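Long-range contacts in ribonucleoside-diphosphate reductase (Pseudomonas aeruginosa, PDB 5IM3), which probably catalyses the reduction of ribonucleoside diphosphates to the deoxyribonucleotides needed for DNA synthesis, under allosteric control by bound nucleotides: residues Ser372-Asp380 against Ala399-Arg410; Ala449-Trp457 against Met481-Phe491. All coordinates share one frame; numbering follows the deposited sequence.

Contact 1: Ser372-Asp380 against Ala399-Arg410. With DTP (2'-deoxyadenosine 5'-triphosphate), chain G.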
loop_
_atom_site.group_PDB
_atom_site.type_symbol
_atom_site.label_atom_id
_atom_site.label_comp_id
_atom_site.label_asym_id
_atom_site.label_seq_id
_atom_site.Cartn_x
_atom_site.Cartn_y
_atom_site.Cartn_z
ATOM N N SER A 372 -40.176 24.713 10.437
ATOM C CA SER A 372 -38.795 25.152 10.593
ATOM C C SER A 372 -37.909 24.668 9.448
ATOM O O SER A 372 -36.709 24.452 9.640
ATOM C CB SER A 372 -38.230 24.672 11.932
ATOM O OG SER A 372 -38.184 23.257 11.987
ATOM N N CYS A 373 -38.487 24.508 8.253
ATOM C CA CYS A 373 -37.806 23.994 7.067
ATOM C C CYS A 373 -38.052 24.958 5.915
ATOM O O CYS A 373 -39.208 25.267 5.608
ATOM C CB CYS A 373 -38.323 22.588 6.718
ATOM S SG CYS A 373 -37.915 21.904 5.057
ATOM N N TYR A 374 -36.978 25.430 5.278
ATOM C CA TYR A 374 -37.108 26.468 4.261
ATOM C C TYR A 374 -36.183 26.210 3.083
ATOM O O TYR A 374 -35.135 25.573 3.218
ATOM C CB TYR A 374 -36.790 27.860 4.829
ATOM C CG TYR A 374 -37.465 28.165 6.142
ATOM C CD1 TYR A 374 -38.734 28.722 6.182
ATOM C CD2 TYR A 374 -36.828 27.896 7.343
ATOM C CE1 TYR A 374 -39.348 29.002 7.386
ATOM C CE2 TYR A 374 -37.429 28.170 8.543
ATOM C CZ TYR A 374 -38.689 28.721 8.564
ATOM O OH TYR A 374 -39.275 28.987 9.775
ATOM N N LEU A 375 -36.583 26.737 1.923
ATOM C CA LEU A 375 -35.790 26.712 0.704
ATOM C C LEU A 375 -35.645 28.134 0.182
ATOM O O LEU A 375 -36.612 28.901 0.172
ATOM C CB LEU A 375 -36.428 25.834 -0.388
ATOM C CG LEU A 375 -36.566 24.328 -0.134
ATOM C CD1 LEU A 375 -37.724 24.010 0.810
ATOM C CD2 LEU A 375 -36.741 23.597 -1.461
ATOM N N THR A 376 -34.436 28.481 -0.254
ATOM C CA THR A 376 -34.152 29.804 -0.788
ATOM C C THR A 376 -33.363 29.676 -2.081
ATOM O O THR A 376 -32.786 28.629 -2.387
ATOM C CB THR A 376 -33.352 30.669 0.197
ATOM O OG1 THR A 376 -32.002 30.191 0.269
ATOM C CG2 THR A 376 -33.977 30.641 1.589
ATOM N N THR A 377 -33.343 30.769 -2.837
ATOM C CA THR A 377 -32.511 30.899 -4.026
ATOM C C THR A 377 -31.756 32.216 -3.921
ATOM O O THR A 377 -32.343 33.242 -3.560
ATOM C CB THR A 377 -33.352 30.838 -5.309
ATOM O OG1 THR A 377 -32.505 31.015 -6.448
ATOM C CG2 THR A 377 -34.440 31.907 -5.313
ATOM N N VAL A 378 -30.463 32.181 -4.206
ATOM C CA VAL A 378 -29.568 33.316 -3.981
ATOM C C VAL A 378 -29.383 34.062 -5.299
ATOM O O VAL A 378 -29.001 33.437 -6.296
ATOM C CB VAL A 378 -28.210 32.865 -3.419
ATOM C CG1 VAL A 378 -27.383 34.070 -3.001
ATOM C CG2 VAL A 378 -28.401 31.928 -2.241
ATOM N N PRO A 379 -29.641 35.366 -5.351
ATOM C CA PRO A 379 -29.445 36.111 -6.599
ATOM C C PRO A 379 -27.985 36.482 -6.831
ATOM O O PRO A 379 -27.178 36.576 -5.905
ATOM C CB PRO A 379 -30.304 37.365 -6.397
ATOM C CG PRO A 379 -30.307 37.571 -4.933
ATOM C CD PRO A 379 -30.274 36.197 -4.313
ATOM N N ASP A 380 -27.663 36.705 -8.107
ATOM C CA ASP A 380 -26.298 37.010 -8.527
ATOM C C ASP A 380 -25.974 38.494 -8.375
ATOM O O ASP A 380 -25.472 39.123 -9.312
ATOM C CB ASP A 380 -26.086 36.573 -9.981
ATOM C CG ASP A 380 -24.640 36.728 -10.443
ATOM O OD1 ASP A 380 -23.724 36.486 -9.631
ATOM O OD2 ASP A 380 -24.422 37.096 -11.618
ATOM N N ALA A 399 -33.655 27.140 15.260
ATOM C CA ALA A 399 -33.350 25.757 14.885
ATOM C C ALA A 399 -33.903 25.374 13.512
ATOM O O ALA A 399 -34.147 24.195 13.246
ATOM C CB ALA A 399 -33.859 24.769 15.941
ATOM N N GLY A 400 -34.092 26.343 12.623
ATOM C CA GLY A 400 -34.597 26.038 11.296
ATOM C C GLY A 400 -33.547 25.417 10.392
ATOM O O GLY A 400 -32.354 25.714 10.475
ATOM N N GLY A 401 -34.009 24.530 9.515
ATOM C CA GLY A 401 -33.162 23.914 8.506
ATOM C C GLY A 401 -33.375 24.579 7.156
ATOM O O GLY A 401 -34.491 24.979 6.823
ATOM N N LEU A 402 -32.297 24.679 6.378
ATOM C CA LEU A 402 -32.280 25.501 5.176
ATOM C C LEU A 402 -31.672 24.766 3.990
ATOM O O LEU A 402 -30.624 24.123 4.111
ATOM C CB LEU A 402 -31.479 26.783 5.412
ATOM C CG LEU A 402 -32.153 27.852 6.265
ATOM C CD1 LEU A 402 -31.113 28.688 6.975
ATOM C CD2 LEU A 402 -33.023 28.720 5.382
ATOM N N GLY A 403 -32.328 24.888 2.840
ATOM C CA GLY A 403 -31.714 24.608 1.552
ATOM C C GLY A 403 -31.472 25.914 0.810
ATOM O O GLY A 403 -32.354 26.774 0.755
ATOM N N ASN A 404 -30.264 26.053 0.260
ATOM C CA ASN A 404 -29.852 27.248 -0.473
ATOM C C ASN A 404 -29.452 26.867 -1.890
ATOM O O ASN A 404 -28.551 26.043 -2.083
ATOM C CB ASN A 404 -28.668 27.946 0.201
ATOM C CG ASN A 404 -29.046 28.708 1.442
ATOM O OD1 ASN A 404 -30.224 28.882 1.764
ATOM N ND2 ASN A 404 -28.030 29.184 2.151
ATOM N N ASP A 405 -30.090 27.498 -2.875
ATOM C CA ASP A 405 -29.694 27.368 -4.275
ATOM C C ASP A 405 -28.666 28.450 -4.604
ATOM O O ASP A 405 -29.013 29.629 -4.730
ATOM C CB ASP A 405 -30.913 27.481 -5.185
ATOM C CG ASP A 405 -30.537 27.801 -6.620
ATOM O OD1 ASP A 405 -29.507 27.279 -7.095
ATOM O OD2 ASP A 405 -31.266 28.581 -7.269
ATOM N N TRP A 406 -27.407 28.049 -4.760
ATOM C CA TRP A 406 -26.323 28.976 -5.056
ATOM C C TRP A 406 -25.942 29.000 -6.529
ATOM O O TRP A 406 -25.023 29.734 -6.906
ATOM C CB TRP A 406 -25.104 28.633 -4.197
ATOM C CG TRP A 406 -25.254 29.183 -2.826
ATOM C CD1 TRP A 406 -25.896 28.600 -1.770
ATOM C CD2 TRP A 406 -24.797 30.457 -2.363
ATOM N NE1 TRP A 406 -25.855 29.428 -0.675
ATOM C CE2 TRP A 406 -25.186 30.574 -1.012
ATOM C CE3 TRP A 406 -24.094 31.509 -2.955
ATOM C CZ2 TRP A 406 -24.891 31.700 -0.248
ATOM C CZ3 TRP A 406 -23.804 32.624 -2.194
ATOM C CH2 TRP A 406 -24.200 32.712 -0.855
ATOM N N THR A 407 -26.644 28.246 -7.367
ATOM C CA THR A 407 -26.307 28.183 -8.785
ATOM C C THR A 407 -26.276 29.542 -9.477
ATOM O O THR A 407 -25.394 29.743 -10.328
ATOM C CB THR A 407 -27.294 27.245 -9.489
ATOM O OG1 THR A 407 -27.120 25.913 -8.988
ATOM C CG2 THR A 407 -27.090 27.249 -11.001
ATOM N N PRO A 408 -27.175 30.491 -9.195
ATOM C CA PRO A 408 -27.176 31.742 -9.978
ATOM C C PRO A 408 -25.923 32.588 -9.807
ATOM O O PRO A 408 -25.669 33.457 -10.652
ATOM C CB PRO A 408 -28.421 32.485 -9.462
ATOM C CG PRO A 408 -29.278 31.431 -8.841
ATOM C CD PRO A 408 -28.322 30.424 -8.272
ATOM N N VAL A 409 -25.138 32.367 -8.758
ATOM C CA VAL A 409 -24.014 33.243 -8.435
ATOM C C VAL A 409 -22.835 32.910 -9.345
ATOM O O VAL A 409 -22.432 31.748 -9.458
ATOM C CB VAL A 409 -23.641 33.107 -6.950
ATOM C CG1 VAL A 409 -22.410 33.935 -6.612
ATOM C CG2 VAL A 409 -24.817 33.527 -6.077
ATOM N N ARG A 410 -22.265 33.939 -9.974
ATOM C CA ARG A 410 -21.271 33.743 -11.025
ATOM C C ARG A 410 -19.982 33.140 -10.473
ATOM O O ARG A 410 -19.610 33.347 -9.316
ATOM C CB ARG A 410 -20.979 35.065 -11.733
ATOM C CG ARG A 410 -20.395 36.152 -10.849
ATOM C CD ARG A 410 -20.341 37.480 -11.593
ATOM N NE ARG A 410 -21.676 37.953 -11.947
ATOM C CZ ARG A 410 -21.945 39.150 -12.457
ATOM N NH1 ARG A 410 -20.966 40.017 -12.688
ATOM N NH2 ARG A 410 -23.196 39.482 -12.734
HETATM P PG DTP G . -23.527 43.400 -13.019
HETATM O O1G DTP G . -22.067 43.166 -13.207
HETATM O O2G DTP G . -24.240 43.827 -14.304
HETATM O O3G DTP G . -24.246 42.166 -12.474
HETATM P PB DTP G . -24.425 44.459 -10.494
HETATM O O1B DTP G . -25.485 43.435 -10.479
HETATM O O2B DTP G . -24.977 45.821 -10.073
HETATM O O3B DTP G . -23.805 44.555 -11.958
HETATM P PA DTP G . -23.347 43.084 -8.279
HETATM O O1A DTP G . -24.718 42.609 -8.343
HETATM O O2A DTP G . -23.172 43.844 -6.984
HETATM O O3A DTP G . -23.230 44.075 -9.512
HETATM O "O5'" DTP G . -22.356 41.860 -8.339
HETATM C "C5'" DTP G . -22.521 40.784 -9.285
HETATM C "C4'" DTP G . -21.692 39.598 -8.856
HETATM O "O4'" DTP G . -20.343 40.033 -8.580
HETATM C "C3'" DTP G . -22.182 38.867 -7.605
HETATM O "O3'" DTP G . -22.051 37.455 -7.772
HETATM C "C2'" DTP G . -21.249 39.372 -6.513
HETATM C "C1'" DTP G . -19.962 39.660 -7.266
HETATM N N9 DTP G . -19.178 40.749 -6.700
HETATM C C8 DTP G . -19.398 42.087 -6.893
HETATM N N7 DTP G . -18.583 42.865 -6.223
HETATM C C5 DTP G . -17.758 41.975 -5.550
HETATM C C6 DTP G . -16.672 42.165 -4.677
HETATM N N6 DTP G . -16.210 43.364 -4.316
HETATM N N1 DTP G . -16.060 41.064 -4.190
HETATM C C2 DTP G . -16.511 39.861 -4.558
HETATM N N3 DTP G . -17.527 39.558 -5.369
HETATM C C4 DTP G . -18.114 40.668 -5.836
#

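Contact 2: Ala449-Trp457 against Met481-Phe491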
loop_
_atom_site.group_PDB
_atom_site.type_symbol
_atom_site.label_atom_id
_atom_site.label_comp_id
_atom_site.label_asym_id
_atom_site.label_seq_id
_atom_site.Cartn_x
_atom_site.Cartn_y
_atom_site.Cartn_z
ATOM N N ALA A 449 -28.991 23.545 10.683
ATOM C CA ALA A 449 -28.066 23.226 9.602
ATOM C C ALA A 449 -28.536 23.843 8.285
ATOM O O ALA A 449 -29.673 24.306 8.174
ATOM C CB ALA A 449 -27.917 21.715 9.466
ATOM N N VAL A 450 -27.648 23.848 7.290
ATOM C CA VAL A 450 -27.932 24.406 5.974
ATOM C C VAL A 450 -27.259 23.530 4.922
ATOM O O VAL A 450 -26.189 22.963 5.156
ATOM C CB VAL A 450 -27.455 25.877 5.873
ATOM C CG1 VAL A 450 -25.999 25.990 6.277
ATOM C CG2 VAL A 450 -27.673 26.437 4.473
ATOM N N CYS A 451 -27.903 23.404 3.762
ATOM C CA CYS A 451 -27.368 22.632 2.644
ATOM C C CYS A 451 -27.321 23.520 1.411
ATOM O O CYS A 451 -28.353 24.053 0.993
ATOM C CB CYS A 451 -28.213 21.385 2.362
ATOM S SG CYS A 451 -27.588 20.363 0.995
ATOM N N ALA A 452 -26.135 23.661 0.822
ATOM C CA ALA A 452 -25.966 24.440 -0.397
ATOM C C ALA A 452 -26.054 23.537 -1.623
ATOM O O ALA A 452 -25.477 22.446 -1.649
ATOM C CB ALA A 452 -24.625 25.177 -0.383
ATOM N N TYR A 453 -26.786 23.999 -2.634
ATOM C CA TYR A 453 -26.978 23.272 -3.881
ATOM C C TYR A 453 -26.271 23.994 -5.023
ATOM O O TYR A 453 -26.280 25.226 -5.090
ATOM C CB TYR A 453 -28.464 23.134 -4.214
ATOM C CG TYR A 453 -29.204 22.100 -3.400
ATOM C CD1 TYR A 453 -29.594 22.364 -2.093
ATOM C CD2 TYR A 453 -29.553 20.878 -3.953
ATOM C CE1 TYR A 453 -30.286 21.428 -1.352
ATOM C CE2 TYR A 453 -30.245 19.933 -3.217
ATOM C CZ TYR A 453 -30.608 20.216 -1.916
ATOM O OH TYR A 453 -31.295 19.286 -1.176
ATOM N N LEU A 454 -25.671 23.222 -5.928
ATOM C CA LEU A 454 -25.022 23.784 -7.106
ATOM C C LEU A 454 -25.276 22.884 -8.307
ATOM O O LEU A 454 -25.175 21.660 -8.205
ATOM C CB LEU A 454 -23.517 23.952 -6.890
ATOM C CG LEU A 454 -22.847 24.937 -7.844
ATOM C CD1 LEU A 454 -23.241 26.366 -7.494
ATOM C CD2 LEU A 454 -21.337 24.768 -7.821
ATOM N N GLU A 455 -25.603 23.498 -9.441
ATOM C CA GLU A 455 -25.894 22.752 -10.655
ATOM C C GLU A 455 -24.596 22.292 -11.319
ATOM O O GLU A 455 -23.545 22.927 -11.181
ATOM C CB GLU A 455 -26.726 23.611 -11.611
ATOM C CG GLU A 455 -27.530 22.825 -12.634
ATOM C CD GLU A 455 -28.682 23.623 -13.214
ATOM O OE1 GLU A 455 -29.264 24.458 -12.484
ATOM O OE2 GLU A 455 -29.015 23.414 -14.398
ATOM N N THR A 456 -24.681 21.174 -12.051
ATOM C CA THR A 456 -23.490 20.408 -12.418
ATOM C C THR A 456 -22.651 21.053 -13.521
ATOM O O THR A 456 -21.485 20.676 -13.686
ATOM C CB THR A 456 -23.894 18.993 -12.845
ATOM O OG1 THR A 456 -24.850 18.468 -11.915
ATOM C CG2 THR A 456 -22.683 18.075 -12.865
ATOM N N TRP A 457 -23.202 21.999 -14.278
ATOM C CA TRP A 457 -22.420 22.737 -15.264
ATOM C C TRP A 457 -21.765 23.986 -14.684
ATOM O O TRP A 457 -21.014 24.663 -15.395
ATOM C CB TRP A 457 -23.295 23.130 -16.462
ATOM C CG TRP A 457 -24.575 23.826 -16.097
ATOM C CD1 TRP A 457 -25.825 23.276 -16.067
ATOM C CD2 TRP A 457 -24.733 25.198 -15.712
ATOM N NE1 TRP A 457 -26.748 24.218 -15.691
ATOM C CE2 TRP A 457 -26.105 25.406 -15.463
ATOM C CE3 TRP A 457 -23.850 26.269 -15.551
ATOM C CZ2 TRP A 457 -26.614 26.640 -15.065
ATOM C CZ3 TRP A 457 -24.359 27.497 -15.154
ATOM C CH2 TRP A 457 -25.727 27.671 -14.918
ATOM N N MET A 481 -21.241 22.993 6.805
ATOM C CA MET A 481 -22.285 23.233 5.823
ATOM C C MET A 481 -22.443 21.994 4.962
ATOM O O MET A 481 -21.451 21.375 4.567
ATOM C CB MET A 481 -21.941 24.445 4.939
ATOM C CG MET A 481 -23.038 24.865 3.976
ATOM S SD MET A 481 -22.480 26.072 2.755
ATOM C CE MET A 481 -21.558 25.005 1.651
ATOM N N ASN A 482 -23.686 21.630 4.679
ATOM C CA ASN A 482 -23.956 20.519 3.784
ATOM C C ASN A 482 -23.953 21.004 2.336
ATOM O O ASN A 482 -24.132 22.189 2.050
ATOM C CB ASN A 482 -25.297 19.853 4.122
ATOM C CG ASN A 482 -25.282 19.137 5.471
ATOM O OD1 ASN A 482 -26.140 19.375 6.321
ATOM N ND2 ASN A 482 -24.314 18.254 5.667
ATOM N N THR A 483 -23.739 20.062 1.423
ATOM C CA THR A 483 -23.690 20.342 -0.001
ATOM C C THR A 483 -24.496 19.285 -0.738
ATOM O O THR A 483 -24.605 18.141 -0.283
ATOM C CB THR A 483 -22.243 20.342 -0.531
ATOM O OG1 THR A 483 -21.633 19.088 -0.228
ATOM C CG2 THR A 483 -21.419 21.461 0.098
ATOM N N ALA A 484 -25.059 19.670 -1.885
ATOM C CA ALA A 484 -25.787 18.726 -2.720
ATOM C C ALA A 484 -25.638 19.112 -4.183
ATOM O O ALA A 484 -25.612 20.297 -4.519
ATOM C CB ALA A 484 -27.270 18.665 -2.347
ATOM N N ASN A 485 -25.545 18.101 -5.046
ATOM C CA ASN A 485 -25.544 18.314 -6.485
ATOM C C ASN A 485 -26.967 18.494 -7.004
ATOM O O ASN A 485 -27.877 17.744 -6.640
ATOM C CB ASN A 485 -24.891 17.132 -7.204
ATOM C CG ASN A 485 -23.393 17.057 -6.976
ATOM O OD1 ASN A 485 -22.891 16.104 -6.374
ATOM N ND2 ASN A 485 -22.669 18.051 -7.476
ATOM N N TRP A 486 -27.145 19.489 -7.868
ATOM C CA TRP A 486 -28.400 19.741 -8.578
ATOM C C TRP A 486 -28.164 19.312 -10.029
ATOM O O TRP A 486 -27.665 20.084 -10.847
ATOM C CB TRP A 486 -28.789 21.214 -8.445
ATOM C CG TRP A 486 -30.186 21.564 -8.866
ATOM C CD1 TRP A 486 -30.547 22.458 -9.832
ATOM C CD2 TRP A 486 -31.407 21.046 -8.322
ATOM N NE1 TRP A 486 -31.917 22.527 -9.926
ATOM C CE2 TRP A 486 -32.468 21.670 -9.010
ATOM C CE3 TRP A 486 -31.705 20.117 -7.323
ATOM C CZ2 TRP A 486 -33.807 21.392 -8.731
ATOM C CZ3 TRP A 486 -33.038 19.839 -7.049
ATOM C CH2 TRP A 486 -34.069 20.473 -7.751
ATOM N N ILE A 487 -28.514 18.069 -10.343
ATOM C CA ILE A 487 -28.006 17.382 -11.528
ATOM C C ILE A 487 -29.067 17.436 -12.624
ATOM O O ILE A 487 -30.171 16.910 -12.421
ATOM C CB ILE A 487 -27.623 15.929 -11.218
ATOM C CG1 ILE A 487 -26.669 15.872 -10.022
ATOM C CG2 ILE A 487 -26.976 15.285 -12.446
ATOM C CD1 ILE A 487 -26.435 14.469 -9.500
ATOM N N PRO A 488 -28.779 18.025 -13.784
ATOM C CA PRO A 488 -29.717 17.927 -14.908
ATOM C C PRO A 488 -29.672 16.550 -15.551
ATOM O O PRO A 488 -28.649 15.863 -15.535
ATOM C CB PRO A 488 -29.226 19.007 -15.884
ATOM C CG PRO A 488 -28.218 19.823 -15.124
ATOM C CD PRO A 488 -27.651 18.921 -14.089
ATOM N N ASP A 489 -30.808 16.156 -16.134
ATOM C CA ASP A 489 -30.877 14.879 -16.839
ATOM C C ASP A 489 -29.796 14.778 -17.906
ATOM O O ASP A 489 -29.235 13.700 -18.132
ATOM C CB ASP A 489 -32.259 14.701 -17.474
ATOM C CG ASP A 489 -33.297 14.191 -16.492
ATOM O OD1 ASP A 489 -33.002 14.135 -15.280
ATOM O OD2 ASP A 489 -34.412 13.848 -16.935
ATOM N N LEU A 490 -29.491 15.894 -18.573
ATOM C CA LEU A 490 -28.549 15.858 -19.685
ATOM C C LEU A 490 -27.179 15.377 -19.231
ATOM O O LEU A 490 -26.493 14.660 -19.967
ATOM C CB LEU A 490 -28.447 17.241 -20.329
ATOM C CG LEU A 490 -27.612 17.337 -21.605
ATOM C CD1 LEU A 490 -28.215 16.493 -22.711
ATOM C CD2 LEU A 490 -27.501 18.784 -22.044
ATOM N N PHE A 491 -26.760 15.756 -18.022
ATOM C CA PHE A 491 -25.472 15.291 -17.521
ATOM C C PHE A 491 -25.455 13.773 -17.403
ATOM O O PHE A 491 -24.512 13.114 -17.855
ATOM C CB PHE A 491 -25.151 15.936 -16.174
ATOM C CG PHE A 491 -23.922 15.368 -15.517
ATOM C CD1 PHE A 491 -22.656 15.728 -15.953
ATOM C CD2 PHE A 491 -24.031 14.465 -14.475
ATOM C CE1 PHE A 491 -21.523 15.199 -15.355
ATOM C CE2 PHE A 491 -22.900 13.932 -13.875
ATOM C CZ PHE A 491 -21.646 14.303 -14.315
HETATM O O HOH W 1 -24.047 19.450 -9.369
#

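Contact 1: Ser372-Asp380 against Ala399-Arg410
Val378 is the apolar bump that seats against the indole of Trp406: its CG2 sits over one face, 3.8 Å from the centroid of the five-membered ring, while CG1 reaches across to CG2 of Val409. With CG1 anti to the backbone N (chi1 -172°), the two methyls spread over tryptophan and valine at once. Phe429, Leu430 and Val433 of helix 427-440 also pack on the indole. Beyond this knob Pro408 fits its CG against Val378 O at 3.3 Å.

Upstream, strands 373-377 and 401-405 run parallel, and glycines leave low ground: Gly400, just before the second strand, brings its CA to the edge of the Tyr374 ring, and Gly403 within it lies opposite Leu375. Leu402 CD2 packs against Tyr374 CB at 3.9 Å, on the same face of the sheet. Thr376 and Asn404 lie side by side, OG1 giving its proton to OD1 at 2.7 Å from above the amide plane; on the other face Thr377 OG1 donates to Asp405 OD2, which also binds His513.

At the end Arg410 bends at chi3 (63°) and grips Asp380 OD2 side-on, NE and NH2 each at 2.9 Å. Asp380 OD1 takes Arg410 N as well. The dATP O3' donates to Asp380 OD1 at 2.7 Å, and its C5' lies over the guanidinium face. This is a beta-alpha-beta unit of the reductase barrel, with a nucleotide site at the C-terminal ends of its strands.

Contact 2: Ala449-Trp457 against Met481-Phe491
Ala484 puts its methyl over one face of the Tyr453 ring, offset toward the rim, with CB 3.3 Å from CE2. Tyr453 CG lies beside its own backbone N (chi1 -76°), which lays the ring across the neighbouring strand; its hydroxyl end is held by Asn585 O. A second CH-pi contact is better centred: Thr456 CG2 stands over the middle of the Phe491 ring, 3.8 Å from its centroid and 9° off the normal.

Other apolar contacts fill in along both faces. Met481 turns at its thioether and brings CE to 3.7 Å from Ala452 CB, while Cys451 SG rests against Ala484 CB.

Backbone bonds join the strands in parallel register, from Asn482 N to Val450 O at one end to Trp486 N to Leu454 O at the other. Strands 450-455 and 482-487 are thus neighbours in the alpha-beta barrel of the reductase, and the chain between them includes the short helix 461-465. Past Trp486 the pairing fades, since Thr456 N makes a weak bond to Trp486 O at 3.4 Å.

One water bridges the two segments there, donating to Leu454 O at 2.7 Å, accepting from Asn485 ND2 and bonding to Thr456 OG1.

Glu455 is charged, yet across the contact its carboxylate meets only Trp486 and Pro488. Its OE1 lies in the plane of the Trp486 indole, 3.6 Å from CD1, with the carboxylate turned 72° from the ring; OE2 touches Pro488 CG and forms a salt bridge with Lys566, and OE1 is also bonded by His513.

Contacts 1 and 2 follow one another along the chain and lie side by side in one sheet, their centres about 11 Å apart. Strands 401-405 and 450-455 are the seam: Leu402 O lies 2.8 Å from Cys451 N and Asn404 O 2.8 Å from Tyr453 N, both probable hydrogen bonds. Thr407 OG1 bonds to Glu455 N, and His513 is shared, reaching Asp405 in contact 1 and Glu455 in contact 2. The dATP touches contact 1 directly and is also bonded by Lys397 and Val440 of the second subunit. Contact 2 stands back from it, with the side chain of Leu454 about 11 Å from a bound dATP.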